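Local coordinates for protein (GYP1P) (Saccharomyces cerevisiae, PDB 1FKM) that stimulates GTP hydrolysis by Ypt/Rab GTPases such as Ypt1 and Ypt7 through its TBC domain, supplying an arginine finger and a glutamine finger in trans, at residues Q24-I29 / K44-Y49; I37-V42 / V250-D255; D135-F140 / A176-C181. All blocks are in the same frame, centred on the assembly; numbering follows the deposited sequence.

Contact 1: Q24-I29 / K44-Y49; sequences QDLRQI and KLLIGY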
loop_
_atom_site.group_PDB
_atom_site.type_symbol
_atom_site.label_atom_id
_atom_site.label_comp_id
_atom_site.label_asym_id
_atom_site.label_seq_id
_atom_site.Cartn_x
_atom_site.Cartn_y
_atom_site.Cartn_z
ATOM N N GLN A 24 -4.558 3.049 20.776
ATOM C CA GLN A 24 -3.862 4.323 20.924
ATOM C C GLN A 24 -2.364 4.132 21.100
ATOM O O GLN A 24 -1.562 4.750 20.395
ATOM C CB GLN A 24 -4.402 5.100 22.128
ATOM C CG GLN A 24 -5.756 5.751 21.920
ATOM C CD GLN A 24 -6.116 6.694 23.056
ATOM O OE1 GLN A 24 -5.372 7.631 23.359
ATOM N NE2 GLN A 24 -7.258 6.453 23.691
ATOM N N ASP A 25 -1.984 3.289 22.055
ATOM C CA ASP A 25 -0.572 3.035 22.300
ATOM C C ASP A 25 0.074 2.466 21.043
ATOM O O ASP A 25 1.171 2.865 20.662
ATOM C CB ASP A 25 -0.385 2.045 23.455
ATOM C CG ASP A 25 -0.840 2.605 24.789
ATOM O OD1 ASP A 25 -0.574 3.795 25.062
ATOM O OD2 ASP A 25 -1.450 1.849 25.574
ATOM N N LEU A 26 -0.625 1.547 20.389
ATOM C CA LEU A 26 -0.099 0.912 19.183
ATOM C C LEU A 26 0.154 1.907 18.043
ATOM O O LEU A 26 1.203 1.870 17.400
ATOM C CB LEU A 26 -1.057 -0.192 18.722
ATOM C CG LEU A 26 -0.594 -1.041 17.536
ATOM C CD1 LEU A 26 0.722 -1.736 17.883
ATOM C CD2 LEU A 26 -1.680 -2.062 17.180
ATOM N N ARG A 27 -0.809 2.788 17.795
ATOM C CA ARG A 27 -0.676 3.794 16.744
ATOM C C ARG A 27 0.489 4.738 17.038
ATOM O O ARG A 27 1.259 5.098 16.148
ATOM C CB ARG A 27 -1.954 4.628 16.635
ATOM C CG ARG A 27 -3.145 3.922 16.023
ATOM C CD ARG A 27 -4.320 4.889 15.898
ATOM N NE ARG A 27 -3.926 6.117 15.211
ATOM C CZ ARG A 27 -4.746 7.133 14.949
ATOM N NH1 ARG A 27 -6.020 7.075 15.315
ATOM N NH2 ARG A 27 -4.291 8.208 14.319
ATOM N N GLN A 28 0.608 5.139 18.298
ATOM C CA GLN A 28 1.662 6.055 18.716
ATOM C C GLN A 28 3.069 5.553 18.408
ATOM O O GLN A 28 3.879 6.278 17.832
ATOM C CB GLN A 28 1.532 6.333 20.216
ATOM C CG GLN A 28 2.679 7.131 20.803
ATOM C CD GLN A 28 2.511 7.372 22.290
ATOM O OE1 GLN A 28 2.424 6.427 23.077
ATOM N NE2 GLN A 28 2.460 8.640 22.682
ATOM N N ILE A 29 3.364 4.316 18.791
ATOM C CA ILE A 29 4.686 3.767 18.550
ATOM C C ILE A 29 4.892 3.330 17.103
ATOM O O ILE A 29 5.987 3.478 16.563
ATOM C CB ILE A 29 4.981 2.569 19.500
ATOM C CG1 ILE A 29 6.438 2.131 19.343
ATOM C CG2 ILE A 29 4.031 1.411 19.206
ATOM C CD1 ILE A 29 6.894 1.111 20.379
ATOM N N LYS A 44 -2.578 -5.641 10.480
ATOM C CA LYS A 44 -3.963 -6.111 10.508
ATOM C C LYS A 44 -4.765 -5.396 11.592
ATOM O O LYS A 44 -5.950 -5.112 11.408
ATOM C CB LYS A 44 -4.004 -7.623 10.710
ATOM C CG LYS A 44 -3.380 -8.392 9.545
ATOM C CD LYS A 44 -3.347 -9.892 9.800
ATOM C CE LYS A 44 -2.506 -10.610 8.738
ATOM N NZ LYS A 44 -2.357 -12.065 9.028
ATOM N N LEU A 45 -4.118 -5.087 12.712
ATOM C CA LEU A 45 -4.798 -4.377 13.794
ATOM C C LEU A 45 -5.050 -2.917 13.412
ATOM O O LEU A 45 -6.146 -2.398 13.604
ATOM C CB LEU A 45 -3.967 -4.425 15.083
ATOM C CG LEU A 45 -3.897 -5.757 15.842
ATOM C CD1 LEU A 45 -2.783 -5.701 16.883
ATOM C CD2 LEU A 45 -5.250 -6.036 16.504
ATOM N N LEU A 46 -4.040 -2.260 12.847
ATOM C CA LEU A 46 -4.183 -0.853 12.481
ATOM C C LEU A 46 -5.187 -0.576 11.369
ATOM O O LEU A 46 -5.861 0.454 11.382
ATOM C CB LEU A 46 -2.821 -0.269 12.089
ATOM C CG LEU A 46 -1.786 -0.189 13.215
ATOM C CD1 LEU A 46 -0.441 0.276 12.650
ATOM C CD2 LEU A 46 -2.283 0.766 14.300
ATOM N N ILE A 47 -5.296 -1.486 10.410
ATOM C CA ILE A 47 -6.217 -1.280 9.299
ATOM C C ILE A 47 -7.661 -1.651 9.658
ATOM O O ILE A 47 -8.584 -1.447 8.864
ATOM C CB ILE A 47 -5.750 -2.066 8.041
ATOM C CG1 ILE A 47 -6.375 -1.446 6.789
ATOM C CG2 ILE A 47 -6.116 -3.545 8.165
ATOM C CD1 ILE A 47 -5.846 -2.019 5.500
ATOM N N GLY A 48 -7.849 -2.185 10.858
ATOM C CA GLY A 48 -9.183 -2.544 11.312
ATOM C C GLY A 48 -9.674 -3.920 10.906
ATOM O O GLY A 48 -10.879 -4.158 10.829
ATOM N N TYR A 49 -8.747 -4.834 10.641
ATOM C CA TYR A 49 -9.123 -6.180 10.243
ATOM C C TYR A 49 -9.156 -7.065 11.479
ATOM O O TYR A 49 -10.209 -7.560 11.872
ATOM C CB TYR A 49 -8.122 -6.723 9.214
ATOM C CG TYR A 49 -8.353 -8.163 8.807
ATOM C CD1 TYR A 49 -9.576 -8.579 8.283
ATOM C CD2 TYR A 49 -7.320 -9.102 8.897
ATOM C CE1 TYR A 49 -9.762 -9.897 7.847
ATOM C CE2 TYR A 49 -7.496 -10.415 8.464
ATOM C CZ TYR A 49 -8.715 -10.803 7.939
ATOM O OH TYR A 49 -8.865 -12.093 7.484
#
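Leu26 and Leu46 meet between helix 23-30 and the last turn of helix 39-46. One methyl of Leu46, CD2, meets two successive residues of the other helix. It lies 3.7 Å from Arg27 CG and 4.1 Å from Leu26 CG. Leu26 also reaches Leu45. Its CD2 is 3.8 Å from Leu45 CD1 and 3.9 Å from Leu45 CB, and the two side chains cross at about a right angle. No hydrogen bond joins the two segments, so the contact is held by apolar packing.

The torsions of Leu26 and Leu46 turn both chains into the contact. Leu26 carries CG opposite its backbone N (chi1 -175°), and its isobutyl group projects to the other helix. Leu46 has CG opposite the carbonyl carbon (chi1 -66°). Its CB does not point straight across, but the end of the chain swings nearer and brings CD2 in. Arg27 contributes only its aliphatic part. Its chain bends at chi3, and NE makes a weak hydrogen bond to Ser259 O.

The second shell fixes the end of helix 39-46. Gly48 has positive phi and closes the helix in a Schellman motif. Gly48 N bonds back to Leu45 O at 3.2 Å, and Tyr49 N bonds to Lys44 O at 2.9 Å. Leu46 O accepts from Ser262 OG, just beyond helix 247-261.

The contact joins helix 23-30, the second of the chain, to the end of helix 39-46. Leu45 also packs on Leu15 of helix 4-15, which covers Ile29 too. Around the turn, Ile47 and Tyr49 pack on helix 168-186, and Tyr49 also touches helix 57-74.

Contact 2: I37-V42 / V250-D255; sequences IHRPVV and VIRMWD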
loop_
_atom_site.group_PDB
_atom_site.type_symbol
_atom_site.label_atom_id
_atom_site.label_comp_id
_atom_site.label_asym_id
_atom_site.label_seq_id
_atom_site.Cartn_x
_atom_site.Cartn_y
_atom_site.Cartn_z
ATOM N N ILE A 37 9.256 -8.350 12.445
ATOM C CA ILE A 37 8.579 -9.518 12.997
ATOM C C ILE A 37 7.136 -9.216 13.442
ATOM O O ILE A 37 6.287 -10.108 13.471
ATOM C CB ILE A 37 9.373 -10.118 14.182
ATOM C CG1 ILE A 37 8.758 -11.458 14.586
ATOM C CG2 ILE A 37 9.380 -9.152 15.364
ATOM C CD1 ILE A 37 9.534 -12.188 15.657
ATOM N N HIS A 38 6.852 -7.955 13.758
ATOM C CA HIS A 38 5.513 -7.571 14.209
ATOM C C HIS A 38 4.581 -7.019 13.140
ATOM O O HIS A 38 3.380 -6.891 13.377
ATOM C CB HIS A 38 5.611 -6.533 15.332
ATOM C CG HIS A 38 6.025 -7.110 16.647
ATOM N ND1 HIS A 38 7.147 -6.685 17.325
ATOM C CD2 HIS A 38 5.472 -8.084 17.405
ATOM C CE1 HIS A 38 7.268 -7.375 18.445
ATOM N NE2 HIS A 38 6.264 -8.230 18.518
ATOM N N ARG A 39 5.107 -6.694 11.966
ATOM C CA ARG A 39 4.251 -6.122 10.933
ATOM C C ARG A 39 2.961 -6.858 10.588
ATOM O O ARG A 39 1.905 -6.234 10.501
ATOM C CB ARG A 39 5.044 -5.862 9.648
ATOM C CG ARG A 39 5.913 -4.623 9.729
ATOM C CD ARG A 39 6.275 -4.092 8.344
ATOM N NE ARG A 39 7.034 -2.850 8.439
ATOM C CZ ARG A 39 8.354 -2.760 8.310
ATOM N NH1 ARG A 39 9.084 -3.844 8.074
ATOM N NH2 ARG A 39 8.945 -1.579 8.420
ATOM N N PRO A 40 3.018 -8.180 10.372
ATOM C CA PRO A 40 1.779 -8.888 10.036
ATOM C C PRO A 40 0.634 -8.564 10.994
ATOM O O PRO A 40 -0.413 -8.065 10.578
ATOM C CB PRO A 40 2.196 -10.354 10.101
ATOM C CG PRO A 40 3.622 -10.297 9.621
ATOM C CD PRO A 40 4.160 -9.111 10.390
ATOM N N VAL A 41 0.848 -8.834 12.276
ATOM C CA VAL A 41 -0.177 -8.574 13.282
ATOM C C VAL A 41 -0.548 -7.099 13.413
ATOM O O VAL A 41 -1.729 -6.747 13.390
ATOM C CB VAL A 41 0.264 -9.095 14.662
ATOM C CG1 VAL A 41 -0.707 -8.622 15.736
ATOM C CG2 VAL A 41 0.308 -10.616 14.642
ATOM N N VAL A 42 0.454 -6.235 13.533
ATOM C CA VAL A 42 0.197 -4.808 13.702
ATOM C C VAL A 42 -0.517 -4.175 12.518
ATOM O O VAL A 42 -1.407 -3.352 12.710
ATOM C CB VAL A 42 1.506 -4.036 14.006
ATOM C CG1 VAL A 42 1.209 -2.546 14.169
ATOM C CG2 VAL A 42 2.137 -4.581 15.288
ATOM N N VAL A 250 8.689 1.311 0.615
ATOM C CA VAL A 250 7.227 1.349 0.583
ATOM C C VAL A 250 6.661 0.707 1.856
ATOM O O VAL A 250 5.769 1.262 2.495
ATOM C CB VAL A 250 6.680 0.605 -0.661
ATOM C CG1 VAL A 250 5.166 0.451 -0.562
ATOM C CG2 VAL A 250 7.043 1.379 -1.931
ATOM N N ILE A 251 7.192 -0.458 2.223
ATOM C CA ILE A 251 6.739 -1.157 3.424
ATOM C C ILE A 251 6.874 -0.273 4.661
ATOM O O ILE A 251 5.943 -0.158 5.461
ATOM C CB ILE A 251 7.538 -2.472 3.643
ATOM C CG1 ILE A 251 7.332 -3.414 2.451
ATOM C CG2 ILE A 251 7.097 -3.151 4.932
ATOM C CD1 ILE A 251 5.889 -3.738 2.174
ATOM N N ARG A 252 8.032 0.359 4.813
ATOM C CA ARG A 252 8.268 1.236 5.953
ATOM C C ARG A 252 7.300 2.414 5.947
ATOM O O ARG A 252 6.777 2.802 6.990
ATOM C CB ARG A 252 9.712 1.740 5.947
ATOM C CG ARG A 252 9.991 2.828 6.975
ATOM C CD ARG A 252 9.760 2.368 8.412
ATOM N NE ARG A 252 9.980 3.484 9.330
ATOM C CZ ARG A 252 9.096 4.448 9.559
ATOM N NH1 ARG A 252 7.915 4.430 8.951
ATOM N NH2 ARG A 252 9.408 5.455 10.363
HETATM N N MSE A 253 7.062 2.982 4.775
HETATM C CA MSE A 253 6.128 4.102 4.647
HETATM C C MSE A 253 4.738 3.700 5.119
HETATM O O MSE A 253 4.041 4.476 5.786
HETATM C CB MSE A 253 6.004 4.545 3.190
HETATM C CG MSE A 253 7.224 5.199 2.606
HETATM SE SE MSE A 253 6.893 5.633 0.752
HETATM C CE MSE A 253 5.400 6.836 1.002
ATOM N N TRP A 254 4.323 2.493 4.750
ATOM C CA TRP A 254 2.999 2.019 5.145
ATOM C C TRP A 254 2.806 1.881 6.654
ATOM O O TRP A 254 1.677 1.977 7.135
ATOM C CB TRP A 254 2.662 0.716 4.408
ATOM C CG TRP A 254 2.216 0.988 2.988
ATOM C CD1 TRP A 254 2.679 1.975 2.161
ATOM C CD2 TRP A 254 1.235 0.264 2.230
ATOM N NE1 TRP A 254 2.049 1.913 0.942
ATOM C CE2 TRP A 254 1.160 0.872 0.955
ATOM C CE3 TRP A 254 0.414 -0.838 2.504
ATOM C CZ2 TRP A 254 0.292 0.413 -0.046
ATOM C CZ3 TRP A 254 -0.450 -1.294 1.506
ATOM C CH2 TRP A 254 -0.500 -0.666 0.249
ATOM N N ASP A 255 3.884 1.668 7.407
ATOM C CA ASP A 255 3.756 1.583 8.869
ATOM C C ASP A 255 3.149 2.913 9.318
ATOM O O ASP A 255 2.247 2.961 10.162
ATOM C CB ASP A 255 5.113 1.463 9.583
ATOM C CG ASP A 255 5.844 0.167 9.300
ATOM O OD1 ASP A 255 5.224 -0.825 8.866
ATOM O OD2 ASP A 255 7.073 0.147 9.544
#
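Arg39 reaches across from the first turn of helix 39-46 and grips Asp255 of helix 247-261 side-on. NE gives a hydrogen bond to Asp255 OD1 at 2.7 Å, with an N-H...O angle of 163°. NH2 gives a second to Asp255 OD2 at 2.8 Å, bent to 151°. The guanidinium and carboxylate planes are 19° apart, so the salt bridge is nearly flat. OD1 uses its syn lone pair and lies in the guanidinium plane. OD2 is also met on its syn side, but NH2 stands somewhat out of the carboxylate plane.

Packing is tight around this pair. Ile251 CG2 sits over one face of the guanidinium, toward its rim, 3.5 Å from Arg39 NE. The arginine chain runs extended from CG to NE, which carries its head over to the other helix. Two bonds and a methyl on the face should together limit its rotation. The carboxylate has further partners: Trp43 NE1 bonds to OD1, and Ile34 N bonds to OD2. This dense set of donors would probably stabilise the negative charge of Asp255.

Arg252 forms the looser side. Arg39 NH2 comes nearest to Arg252 CA, at 3.8 Å, and Arg252 CD is 4.0 Å from the same nitrogen. No bond joins the two arginines. The CB of Arg252 points away from helix 39-46. Its polar end is turned to other partners, with a salt bridge from NE to Glu365 and a hydrogen bond from NH1 to Thr256. Arg39 itself stays partly exposed, although the other three touching residues are buried.

The salt bridge ties an early helix of the TBC domain to one more than 200 residues later. Helix 133-145 flanks Arg39 and Ile251: Thr143 touches both, and Pro139 packs on Ile251. Val42 faces helices 4-15 and 23-30.

Contact 3: D135-F140 / A176-C181; sequences DLVTPF and ADTFWC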
loop_
_atom_site.group_PDB
_atom_site.type_symbol
_atom_site.label_atom_id
_atom_site.label_comp_id
_atom_site.label_asym_id
_atom_site.label_seq_id
_atom_site.Cartn_x
_atom_site.Cartn_y
_atom_site.Cartn_z
ATOM N N ASP A 135 -0.892 -3.115 -7.946
ATOM C CA ASP A 135 0.291 -2.672 -7.223
ATOM C C ASP A 135 -0.018 -2.596 -5.730
ATOM O O ASP A 135 0.751 -3.085 -4.902
ATOM C CB ASP A 135 0.737 -1.285 -7.702
ATOM C CG ASP A 135 1.205 -1.285 -9.141
ATOM O OD1 ASP A 135 2.178 -2.005 -9.455
ATOM O OD2 ASP A 135 0.598 -0.559 -9.955
ATOM N N LEU A 136 -1.157 -1.988 -5.397
ATOM C CA LEU A 136 -1.551 -1.801 -4.000
ATOM C C LEU A 136 -1.707 -3.056 -3.167
ATOM O O LEU A 136 -1.534 -3.017 -1.952
ATOM C CB LEU A 136 -2.852 -0.996 -3.912
ATOM C CG LEU A 136 -2.772 0.457 -4.373
ATOM C CD1 LEU A 136 -4.121 1.133 -4.154
ATOM C CD2 LEU A 136 -1.685 1.183 -3.601
ATOM N N VAL A 137 -2.047 -4.167 -3.806
ATOM C CA VAL A 137 -2.226 -5.411 -3.076
ATOM C C VAL A 137 -0.897 -6.037 -2.632
ATOM O O VAL A 137 -0.850 -6.728 -1.613
ATOM C CB VAL A 137 -3.006 -6.459 -3.936
ATOM C CG1 VAL A 137 -2.136 -6.949 -5.093
ATOM C CG2 VAL A 137 -3.451 -7.634 -3.064
ATOM N N THR A 138 0.185 -5.759 -3.364
ATOM C CA THR A 138 1.474 -6.390 -3.059
ATOM C C THR A 138 2.157 -6.133 -1.713
ATOM O O THR A 138 2.729 -7.069 -1.134
ATOM C CB THR A 138 2.484 -6.190 -4.238
ATOM O OG1 THR A 138 2.790 -4.802 -4.417
ATOM C CG2 THR A 138 1.867 -6.718 -5.527
ATOM N N PRO A 139 2.120 -4.892 -1.187
ATOM C CA PRO A 139 2.774 -4.678 0.114
ATOM C C PRO A 139 2.107 -5.521 1.203
ATOM O O PRO A 139 2.772 -6.017 2.117
ATOM C CB PRO A 139 2.599 -3.176 0.356
ATOM C CG PRO A 139 2.609 -2.618 -1.052
ATOM C CD PRO A 139 1.722 -3.607 -1.788
ATOM N N PHE A 140 0.787 -5.673 1.105
ATOM C CA PHE A 140 0.030 -6.481 2.062
ATOM C C PHE A 140 0.402 -7.948 1.891
ATOM O O PHE A 140 0.705 -8.637 2.864
ATOM C CB PHE A 140 -1.479 -6.358 1.816
ATOM C CG PHE A 140 -2.087 -5.091 2.342
ATOM C CD1 PHE A 140 -1.910 -4.716 3.668
ATOM C CD2 PHE A 140 -2.858 -4.283 1.514
ATOM C CE1 PHE A 140 -2.490 -3.554 4.164
ATOM C CE2 PHE A 140 -3.444 -3.118 2.001
ATOM C CZ PHE A 140 -3.261 -2.753 3.326
ATOM N N ALA A 176 -6.981 -14.671 1.898
ATOM C CA ALA A 176 -8.137 -14.077 2.562
ATOM C C ALA A 176 -7.742 -12.822 3.353
ATOM O O ALA A 176 -8.378 -11.770 3.228
ATOM C CB ALA A 176 -8.778 -15.109 3.490
ATOM N N ASP A 177 -6.694 -12.932 4.163
ATOM C CA ASP A 177 -6.247 -11.789 4.953
ATOM C C ASP A 177 -5.861 -10.629 4.035
ATOM O O ASP A 177 -6.219 -9.484 4.292
ATOM C CB ASP A 177 -5.044 -12.160 5.824
ATOM C CG ASP A 177 -5.389 -13.173 6.910
ATOM O OD1 ASP A 177 -6.587 -13.505 7.083
ATOM O OD2 ASP A 177 -4.453 -13.631 7.603
ATOM N N THR A 178 -5.128 -10.938 2.969
ATOM C CA THR A 178 -4.691 -9.927 2.014
ATOM C C THR A 178 -5.908 -9.256 1.380
ATOM O O THR A 178 -5.982 -8.025 1.288
ATOM C CB THR A 178 -3.805 -10.572 0.922
ATOM O OG1 THR A 178 -2.661 -11.179 1.542
ATOM C CG2 THR A 178 -3.324 -9.520 -0.077
ATOM N N PHE A 179 -6.865 -10.072 0.953
ATOM C CA PHE A 179 -8.098 -9.583 0.332
ATOM C C PHE A 179 -8.900 -8.636 1.232
ATOM O O PHE A 179 -9.316 -7.550 0.804
ATOM C CB PHE A 179 -8.988 -10.769 -0.052
ATOM C CG PHE A 179 -10.391 -10.377 -0.406
ATOM C CD1 PHE A 179 -10.670 -9.759 -1.620
ATOM C CD2 PHE A 179 -11.436 -10.591 0.497
ATOM C CE1 PHE A 179 -11.969 -9.352 -1.934
ATOM C CE2 PHE A 179 -12.740 -10.186 0.193
ATOM C CZ PHE A 179 -13.007 -9.565 -1.023
ATOM N N TRP A 180 -9.144 -9.052 2.470
ATOM C CA TRP A 180 -9.917 -8.214 3.387
ATOM C C TRP A 180 -9.182 -6.925 3.757
ATOM O O TRP A 180 -9.813 -5.889 3.988
ATOM C CB TRP A 180 -10.269 -8.988 4.664
ATOM C CG TRP A 180 -11.243 -10.105 4.439
ATOM C CD1 TRP A 180 -11.015 -11.436 4.615
ATOM C CD2 TRP A 180 -12.602 -9.983 3.993
ATOM N NE1 TRP A 180 -12.146 -12.155 4.306
ATOM C CE2 TRP A 180 -13.135 -11.288 3.923
ATOM C CE3 TRP A 180 -13.419 -8.898 3.648
ATOM C CZ2 TRP A 180 -14.453 -11.543 3.521
ATOM C CZ3 TRP A 180 -14.735 -9.153 3.247
ATOM C CH2 TRP A 180 -15.233 -10.466 3.190
ATOM N N CYS A 181 -7.857 -6.988 3.836
ATOM C CA CYS A 181 -7.092 -5.790 4.164
ATOM C C CYS A 181 -7.021 -4.864 2.958
ATOM O O CYS A 181 -7.080 -3.642 3.107
ATOM C CB CYS A 181 -5.694 -6.161 4.666
ATOM S SG CYS A 181 -5.753 -6.925 6.325
#
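Thr178 turns OG1 opposite its carbonyl carbon (chi1 -59°), which leaves CG2 opposite the backbone N and facing Val137. The two methyls meet at 3.5 Å, Thr178 CG2 to Val137 CG2, with the side chains crossing at about a right angle. Phe140 has CG opposite the carbonyl carbon (chi1 -78°), which lays a face of its ring against Cys181.

Cys181 CB lies 4.2 Å from the centroid of the Phe140 ring and close to its normal, a CH-pi contact. The backbone of the same residue approaches the CE2 side of the ring, where Phe140 CE2 is 3.8 Å from Cys181 O. Phe140 CB also comes to 4.1 Å from Thr178 CG2. The threonine methyl thus touches both Val137 and Phe140, and its hydroxyl OG1 bonds to Leu174 O within its own helix. No hydrogen bond crosses the contact, and all four touching residues are buried.

Helix 133-145 is kinked here. Pro139 N has no hydrogen to give, and Thr138 N bonds to Asp135 O, three residues back, not four. Thr138 OG1 bonds to the same Asp135 O at 2.7 Å. Neighbouring helices enclose the contact: Ile116 of helix 107-123 packs on Val137 and Thr178, and Trp254 meets Phe140 edge-to-face.

The short helix axes approach to 9.5 Å at 128° between their directions, so the two segments cross steeply, nearer antiparallel than parallel. The contact is part of the all-helical fold of the TBC domain, in which helices pack on one another without strands. Helix 133-145 begins just after Gln131, the glutamine finger, and the side chains of Val137 and Gln131 are about 11 Å apart. The contact therefore joins helix 168-186 to the helix that follows a catalytic residue.

From the N terminus, contact 1 closes first, a short loop from helix 23-30 to the end of helix 39-46. Contact 2 opens inside that loop, at residues 37-42, and closes far along the chain at 250-255, so the two cross and share helix 39-46. Leu26 CD1 and Val42 CG1 join them. Contact 3 is nested within the long loop of contact 2 and lies in series after contact 1. Trp254 packs on Leu136, Pro139 and Phe140, linking contacts 2 and 3. Asp177 binds Lys44 and probably Tyr49, linking contacts 1 and 3. Together they tie helices 23-30 and 39-46 to helices 133-145, 168-186 and 247-261.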